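PDB 5UX5: BIFUNCTIONAL PROTEIN Proline utilization A (PutA) from Corynebacterium freiburgense, which catalyses the two-step oxidation of proline to glutamate, joining an FAD-dependent proline dehydrogenase and an NAD-dependent aldehyde dehydrogenase in one chain. Local coordinates for residues S716-A721 with T761-L766; S729-V734 with P823-M828; S786-P791 with P803-N808. All coordinates share one frame; numbering follows the deposited sequence.

Interaction 1 of 3, residues S716-A721 with T761-L766; sequences SAFGHA and TTMNGL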
# COMPACT_ATOMS: atom_id res chain seq x y z
N SER A 716 -3.26 4.38 -8.03
CA SER A 716 -2.99 3.23 -8.90
C SER A 716 -2.72 3.65 -10.33
O SER A 716 -2.00 2.93 -11.05
CB SER A 716 -4.16 2.24 -8.90
OG SER A 716 -4.32 1.59 -7.66
N ALA A 717 -3.29 4.78 -10.76
CA ALA A 717 -3.08 5.27 -12.11
C ALA A 717 -1.71 5.91 -12.26
O ALA A 717 -1.08 5.76 -13.32
CB ALA A 717 -4.15 6.30 -12.47
N PHE A 718 -1.20 6.54 -11.21
CA PHE A 718 -0.15 7.53 -11.36
C PHE A 718 1.13 7.23 -10.57
O PHE A 718 2.13 7.92 -10.77
CB PHE A 718 -0.70 8.92 -10.99
CG PHE A 718 -1.82 9.37 -11.91
CD1 PHE A 718 -1.72 9.23 -13.29
CD2 PHE A 718 -3.01 9.88 -11.39
CE1 PHE A 718 -2.77 9.62 -14.16
CE2 PHE A 718 -4.07 10.28 -12.24
CZ PHE A 718 -3.95 10.15 -13.64
N GLY A 719 1.15 6.21 -9.71
CA GLY A 719 2.42 5.82 -9.12
C GLY A 719 3.41 5.44 -10.20
O GLY A 719 3.06 4.83 -11.21
N HIS A 720 4.66 5.84 -10.01
CA HIS A 720 5.71 5.62 -11.02
C HIS A 720 5.23 6.09 -12.39
O HIS A 720 5.52 5.48 -13.42
CB HIS A 720 6.16 4.16 -11.05
CG HIS A 720 7.53 3.94 -11.62
ND1 HIS A 720 8.36 4.97 -12.00
CD2 HIS A 720 8.24 2.80 -11.83
CE1 HIS A 720 9.50 4.48 -12.46
NE2 HIS A 720 9.45 3.16 -12.36
N ALA A 721 4.46 7.19 -12.39
CA ALA A 721 3.95 7.84 -13.61
C ALA A 721 3.14 6.90 -14.49
O ALA A 721 3.08 7.08 -15.70
CB ALA A 721 5.09 8.47 -14.41
N THR A 761 8.77 15.48 -5.04
CA THR A 761 8.08 14.76 -6.11
C THR A 761 7.11 13.72 -5.55
O THR A 761 7.50 12.85 -4.75
CB THR A 761 9.08 14.04 -7.04
OG1 THR A 761 9.96 14.98 -7.65
CG2 THR A 761 8.35 13.32 -8.13
N THR A 762 5.86 13.78 -6.02
CA THR A 762 4.88 12.75 -5.75
C THR A 762 4.42 12.02 -7.00
O THR A 762 3.69 11.02 -6.88
CB THR A 762 3.66 13.35 -5.00
OG1 THR A 762 3.26 14.58 -5.61
CG2 THR A 762 4.04 13.65 -3.57
N MET A 763 4.79 12.49 -8.20
CA MET A 763 4.72 11.69 -9.43
C MET A 763 5.99 11.95 -10.23
O MET A 763 6.21 13.08 -10.68
CB MET A 763 3.50 11.98 -10.31
CG MET A 763 3.47 11.00 -11.46
SD MET A 763 2.60 11.50 -12.93
CE MET A 763 0.97 11.51 -12.31
N ASN A 764 6.81 10.91 -10.39
CA ASN A 764 8.12 11.04 -11.02
C ASN A 764 7.99 11.17 -12.54
O ASN A 764 6.90 11.19 -13.12
CB ASN A 764 9.00 9.86 -10.61
CG ASN A 764 8.26 8.53 -10.59
OD1 ASN A 764 7.59 8.16 -9.60
ND2 ASN A 764 8.37 7.80 -11.69
N GLY A 765 9.16 11.27 -13.20
CA GLY A 765 9.22 11.39 -14.64
C GLY A 765 9.26 10.04 -15.32
O GLY A 765 9.21 8.98 -14.69
N LEU A 766 9.35 10.07 -16.64
CA LEU A 766 9.41 8.85 -17.42
C LEU A 766 10.85 8.41 -17.60
O LEU A 766 11.80 9.18 -17.39
CB LEU A 766 8.74 9.01 -18.78
CG LEU A 766 7.32 9.55 -18.85
CD1 LEU A 766 7.03 9.83 -20.32
CD2 LEU A 766 6.24 8.61 -18.21

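Interaction 2 of 3, residues S729-V734 with P823-M828; sequences SLVILV and PVLGIM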
# COMPACT_ATOMS: atom_id res chain seq x y z
N SER A 729 -5.26 1.99 -15.62
CA SER A 729 -5.38 2.79 -16.82
C SER A 729 -6.82 3.18 -17.06
O SER A 729 -7.08 4.18 -17.74
CB SER A 729 -4.87 1.98 -18.01
OG SER A 729 -3.84 2.64 -18.73
N LEU A 730 -7.73 2.45 -16.48
CA LEU A 730 -9.15 2.66 -16.68
C LEU A 730 -9.82 2.67 -15.33
O LEU A 730 -9.48 1.86 -14.45
CB LEU A 730 -9.71 1.56 -17.58
CG LEU A 730 -9.00 1.36 -18.93
CD1 LEU A 730 -9.30 0.01 -19.53
CD2 LEU A 730 -9.39 2.43 -19.94
N VAL A 731 -10.75 3.60 -15.15
CA VAL A 731 -11.75 3.55 -14.09
C VAL A 731 -13.12 3.50 -14.78
O VAL A 731 -13.41 4.31 -15.67
CB VAL A 731 -11.59 4.74 -13.10
CG1 VAL A 731 -11.71 6.07 -13.79
CG2 VAL A 731 -12.55 4.69 -11.91
N ILE A 732 -13.92 2.50 -14.42
CA ILE A 732 -15.24 2.27 -15.01
C ILE A 732 -16.26 2.57 -13.93
O ILE A 732 -16.33 1.85 -12.93
CB ILE A 732 -15.41 0.83 -15.51
CG1 ILE A 732 -14.28 0.37 -16.41
CG2 ILE A 732 -16.73 0.64 -16.23
CD1 ILE A 732 -14.42 -1.08 -16.72
N LEU A 733 -17.04 3.62 -14.12
CA LEU A 733 -18.05 4.05 -13.16
C LEU A 733 -19.41 3.51 -13.57
O LEU A 733 -19.80 3.65 -14.73
CB LEU A 733 -18.11 5.57 -13.09
CG LEU A 733 -16.78 6.28 -13.14
CD1 LEU A 733 -17.04 7.77 -13.16
CD2 LEU A 733 -16.03 5.90 -11.92
N VAL A 734 -20.12 2.89 -12.63
CA VAL A 734 -21.48 2.43 -12.89
C VAL A 734 -22.46 3.49 -12.44
O VAL A 734 -22.40 3.96 -11.29
CB VAL A 734 -21.76 1.09 -12.20
CG1 VAL A 734 -23.19 0.69 -12.49
CG2 VAL A 734 -20.81 0.00 -12.69
N PRO A 823 1.34 8.20 -17.72
CA PRO A 823 0.45 8.89 -16.76
C PRO A 823 -0.89 9.32 -17.36
O PRO A 823 -1.23 10.51 -17.36
CB PRO A 823 1.31 10.09 -16.34
CG PRO A 823 2.50 10.12 -17.31
CD PRO A 823 2.26 9.13 -18.38
N VAL A 824 -1.66 8.35 -17.85
CA VAL A 824 -2.93 8.61 -18.51
C VAL A 824 -3.96 7.63 -17.97
O VAL A 824 -3.77 6.41 -18.04
CB VAL A 824 -2.83 8.45 -20.04
CG1 VAL A 824 -4.14 8.87 -20.72
CG2 VAL A 824 -1.63 9.21 -20.60
N LEU A 825 -5.07 8.17 -17.48
CA LEU A 825 -6.19 7.41 -16.97
C LEU A 825 -7.40 7.71 -17.82
O LEU A 825 -7.64 8.86 -18.18
CB LEU A 825 -6.49 7.81 -15.53
CG LEU A 825 -7.81 7.34 -14.94
CD1 LEU A 825 -7.75 5.85 -14.71
CD2 LEU A 825 -8.05 8.10 -13.65
N GLY A 826 -8.17 6.68 -18.16
CA GLY A 826 -9.40 6.85 -18.93
C GLY A 826 -10.61 6.47 -18.11
O GLY A 826 -10.58 5.47 -17.38
N ILE A 827 -11.69 7.24 -18.25
CA ILE A 827 -12.94 6.98 -17.55
C ILE A 827 -13.93 6.41 -18.56
O ILE A 827 -14.13 7.00 -19.62
CB ILE A 827 -13.53 8.24 -16.90
CG1 ILE A 827 -12.48 8.94 -16.05
CG2 ILE A 827 -14.79 7.87 -16.10
CD1 ILE A 827 -12.97 10.21 -15.42
N MET A 828 -14.53 5.28 -18.22
CA MET A 828 -15.63 4.71 -18.98
C MET A 828 -16.88 4.81 -18.14
O MET A 828 -16.82 4.71 -16.91
CB MET A 828 -15.35 3.26 -19.35
CG MET A 828 -13.96 3.05 -19.88
SD MET A 828 -13.65 1.33 -20.33
CE MET A 828 -14.53 1.20 -21.88

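Interaction 3 of 3, residues S786-P791 with P803-N808; sequences SWLVKP and PGIRDN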
# COMPACT_ATOMS: atom_id res chain seq x y z
N SER A 786 -12.99 13.57 -24.22
CA SER A 786 -12.50 14.89 -23.85
C SER A 786 -11.47 14.73 -22.74
O SER A 786 -11.47 13.73 -22.03
CB SER A 786 -13.65 15.81 -23.42
OG SER A 786 -14.56 15.10 -22.61
N TRP A 787 -10.56 15.71 -22.63
CA TRP A 787 -9.63 15.75 -21.51
C TRP A 787 -10.30 16.43 -20.32
O TRP A 787 -10.64 17.62 -20.40
CB TRP A 787 -8.35 16.51 -21.85
CG TRP A 787 -7.36 15.82 -22.73
CD1 TRP A 787 -6.91 16.24 -23.94
CD2 TRP A 787 -6.66 14.59 -22.46
NE1 TRP A 787 -5.99 15.35 -24.46
CE2 TRP A 787 -5.82 14.33 -23.57
CE3 TRP A 787 -6.68 13.68 -21.40
CZ2 TRP A 787 -5.01 13.21 -23.64
CZ3 TRP A 787 -5.86 12.55 -21.47
CH2 TRP A 787 -5.04 12.33 -22.59
N LEU A 788 -10.50 15.69 -19.23
CA LEU A 788 -10.84 16.31 -17.95
C LEU A 788 -9.61 16.98 -17.34
O LEU A 788 -9.72 18.01 -16.67
CB LEU A 788 -11.40 15.29 -16.96
CG LEU A 788 -12.74 14.67 -17.30
CD1 LEU A 788 -13.14 13.72 -16.19
CD2 LEU A 788 -13.77 15.76 -17.52
N VAL A 789 -8.45 16.36 -17.52
CA VAL A 789 -7.16 16.95 -17.21
C VAL A 789 -6.25 16.55 -18.36
O VAL A 789 -6.15 15.36 -18.67
CB VAL A 789 -6.59 16.45 -15.86
CG1 VAL A 789 -5.20 17.00 -15.62
CG2 VAL A 789 -7.52 16.77 -14.69
N LYS A 790 -5.62 17.56 -19.06
CA LYS A 790 -4.82 17.26 -20.25
C LYS A 790 -3.34 17.22 -19.89
O LYS A 790 -2.83 18.16 -19.27
CB LYS A 790 -5.05 18.29 -21.36
CG LYS A 790 -4.28 18.04 -22.69
CD LYS A 790 -4.50 19.15 -23.72
CE LYS A 790 -3.29 19.33 -24.67
NZ LYS A 790 -3.39 18.68 -26.04
N PRO A 791 -2.61 16.17 -20.25
CA PRO A 791 -1.20 16.08 -19.87
C PRO A 791 -0.42 17.22 -20.48
O PRO A 791 -0.76 17.70 -21.56
CB PRO A 791 -0.75 14.74 -20.46
CG PRO A 791 -2.01 14.04 -20.87
CD PRO A 791 -3.02 15.08 -21.15
N PRO A 803 0.02 14.53 -15.40
CA PRO A 803 -0.95 13.46 -15.67
C PRO A 803 -2.15 13.98 -16.42
O PRO A 803 -2.47 15.17 -16.36
CB PRO A 803 -1.36 12.99 -14.28
CG PRO A 803 -1.14 14.21 -13.39
CD PRO A 803 0.01 14.97 -13.98
N GLY A 804 -2.86 13.06 -17.09
CA GLY A 804 -4.08 13.41 -17.79
C GLY A 804 -5.19 12.42 -17.51
O GLY A 804 -4.96 11.32 -17.06
N ILE A 805 -6.42 12.84 -17.78
CA ILE A 805 -7.60 11.99 -17.60
C ILE A 805 -8.53 12.17 -18.81
O ILE A 805 -9.05 13.28 -19.03
CB ILE A 805 -8.34 12.31 -16.29
CG1 ILE A 805 -7.42 12.09 -15.09
CG2 ILE A 805 -9.64 11.53 -16.16
CD1 ILE A 805 -8.03 12.54 -13.82
N ARG A 806 -8.72 11.10 -19.60
CA ARG A 806 -9.74 11.04 -20.64
C ARG A 806 -11.09 10.62 -20.08
O ARG A 806 -11.17 9.69 -19.26
CB ARG A 806 -9.39 10.00 -21.69
CG ARG A 806 -8.10 10.15 -22.30
CD ARG A 806 -7.89 9.00 -23.21
NE ARG A 806 -6.60 9.21 -23.83
CZ ARG A 806 -6.40 9.27 -25.13
NH1 ARG A 806 -7.42 9.09 -25.96
NH2 ARG A 806 -5.17 9.50 -25.58
N ASP A 807 -12.14 11.24 -20.59
CA ASP A 807 -13.52 10.92 -20.27
C ASP A 807 -14.22 10.31 -21.49
O ASP A 807 -13.90 10.61 -22.65
CB ASP A 807 -14.22 12.21 -19.78
CG ASP A 807 -15.47 11.95 -18.97
OD1 ASP A 807 -15.75 10.79 -18.61
OD2 ASP A 807 -16.15 12.96 -18.64
N ASN A 808 -15.21 9.45 -21.22
CA ASN A 808 -16.05 8.83 -22.26
C ASN A 808 -15.24 7.88 -23.16
O ASN A 808 -15.48 7.78 -24.36
CB ASN A 808 -16.76 9.90 -23.07
CG ASN A 808 -17.74 10.71 -22.24
OD1 ASN A 808 -18.51 10.15 -21.46
ND2 ASN A 808 -17.66 12.02 -22.34

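Interaction 1 of 3, residues S716-A721 with T761-L766
F718, at the C-terminal end of helix 706-718 in the aldehyde dehydrogenase fold, packs against M763 of the loop between helices 740-750 and 772-779. The methyl CE of M763 lies 3.4 Å from F718 CB and approaches the start of the ring obliquely. A bend in the thioether chain (chi3 -68°) turns this methyl to the phenylalanine, while CG higher up the chain rests near F718 O. The ring has A717 CB above one face, and P803 and L825 also touch it. At G719 the backbone leaves its helical course, and the next two residues meet the loop at N764 and beyond. H720 receives a hydrogen bond at ND1 from N764 ND2, 2.8 Å away. The donor sits at the ring edge, close to the imidazole plane, but the N-H...N angle of 140° is far from straight, and the amide and ring planes are turned 51° apart. A second, weak bond from N764 ND2 to G765 O helps set the rotation of the amide. In relatives of this family the turn that follows the helix leads to the nucleophilic cysteine, and the same is probable here. A721 points its methyl into the loop, where its CB lies 3.5 Å from N764 O and 4.0 Å from L766 CD2, a methyl against a methyl.

Interaction 2 of 3, residues S729-V734 with P823-M828
Parallel strand pairing in the catalytic part of the aldehyde dehydrogenase fold brings L730, V731 and I732 alongside G826, I827 and M828, one residue against one, with the short strand axes 4.6 Å apart and turned by 25°. Four backbone hydrogen bonds form the ladder. S729 O accepts from G826 N at 2.8 Å, while S729 OG is hydrogen-bonded to K695. G826 O in turn accepts from V731 N at 2.9 Å, and the zigzag carries on with M828 N bonded to V731 O and L733 N to M828 O. These bonds are all close to straight, and CA-H...O contacts such as L730 CA to G826 O lie between them. Strand 696-700 takes the other edge of strand 728-734 and strand 804-807 flanks the far side of strand 824-830, so the pair is interior. On the face bearing L730, I732 and M828 the methionine does most of the covering: with CG anti to the carbonyl carbon and the chain extended through chi2, SD lies 4.1 Å from I732 CG1, and the bend at chi3 turns only the methyl CE. Helix 833-841 closes over I732 and M828 through W839. G826 adds only backbone to this face, beside the L730 side chain. On the opposite face V731, L733 and L825 pack against helix 740-750 through F740 and L744, while I827 also meets L788. V731 holds CG1 between its backbone N and carbonyl carbon (chi1 59°), which turns that methyl across to strand 824-830. Side by side, V731 CG1 and I827 CG1 meet at 3.7 Å, and past them L733 CD1 touches I827 CG2, also at 3.7 Å.

Interaction 3 of 3, residues S786-P791 with P803-N808
I805 O is gripped by two successive amides: L788 N binds it at 2.8 Å, nearly in line with the carbonyl, and V789 N adds a weak bond of 3.5 Å. Two residues facing one define a classic beta bulge in this antiparallel pairing, and the chain turns a corner at L788. Beyond it I805 N returns a bond to V789 O, reaching a lone pair in the carbonyl plane; before it D807 N binds S786 O at 3.0 Å. The edge of the W787 indole also comes to I805 O, through CE3. Further out W787 CZ3 touches R806 CG at 3.4 Å, and the extended arginine runs beside the ring with its guanidinium plane 68° from that of the indole. P791 CD and K790 CG lie over one indole face, toward its rim. On the other face of the pair, the one bearing D807, L788 CG packs on D807 CB at 3.8 Å, and D807 OD1 bonds H829. R806 NH1 forms a salt bridge with E785, and NH2 bonds G777 O of helix 772-779. Through backbone bonds of G804 and R806, strand 804-807 also pairs with the parallel strand 824-830, opposite strand 786-787, and helix 740-750 packs on L788, V789 and I805.

In the fold
All three contacts lie in the aldehyde dehydrogenase part of the chain. Interactions 2 and 3 are the closer pair, their centres 10 Å apart, because strands 824-830 and 804-807 are neighbours: R806 O and I827 N lie 2.7 Å apart, a probable hydrogen bond. Interaction 1 is about 16 Å from the centre of each. Its F718 ring reaches both, with CZ 3.9 Å from L825 CB and CE1 3.6 Å from P803 CB. Along the chain the segments of interactions 1 and 2 alternate, while 786-791 and 803-808 both fall between the two strands of interaction 2. Strands 728-734, 824-830, 804-807 and 786-787 thus pair in succession, and the end of helix 706-718, leading to the probable nucleophile loop, packs on them.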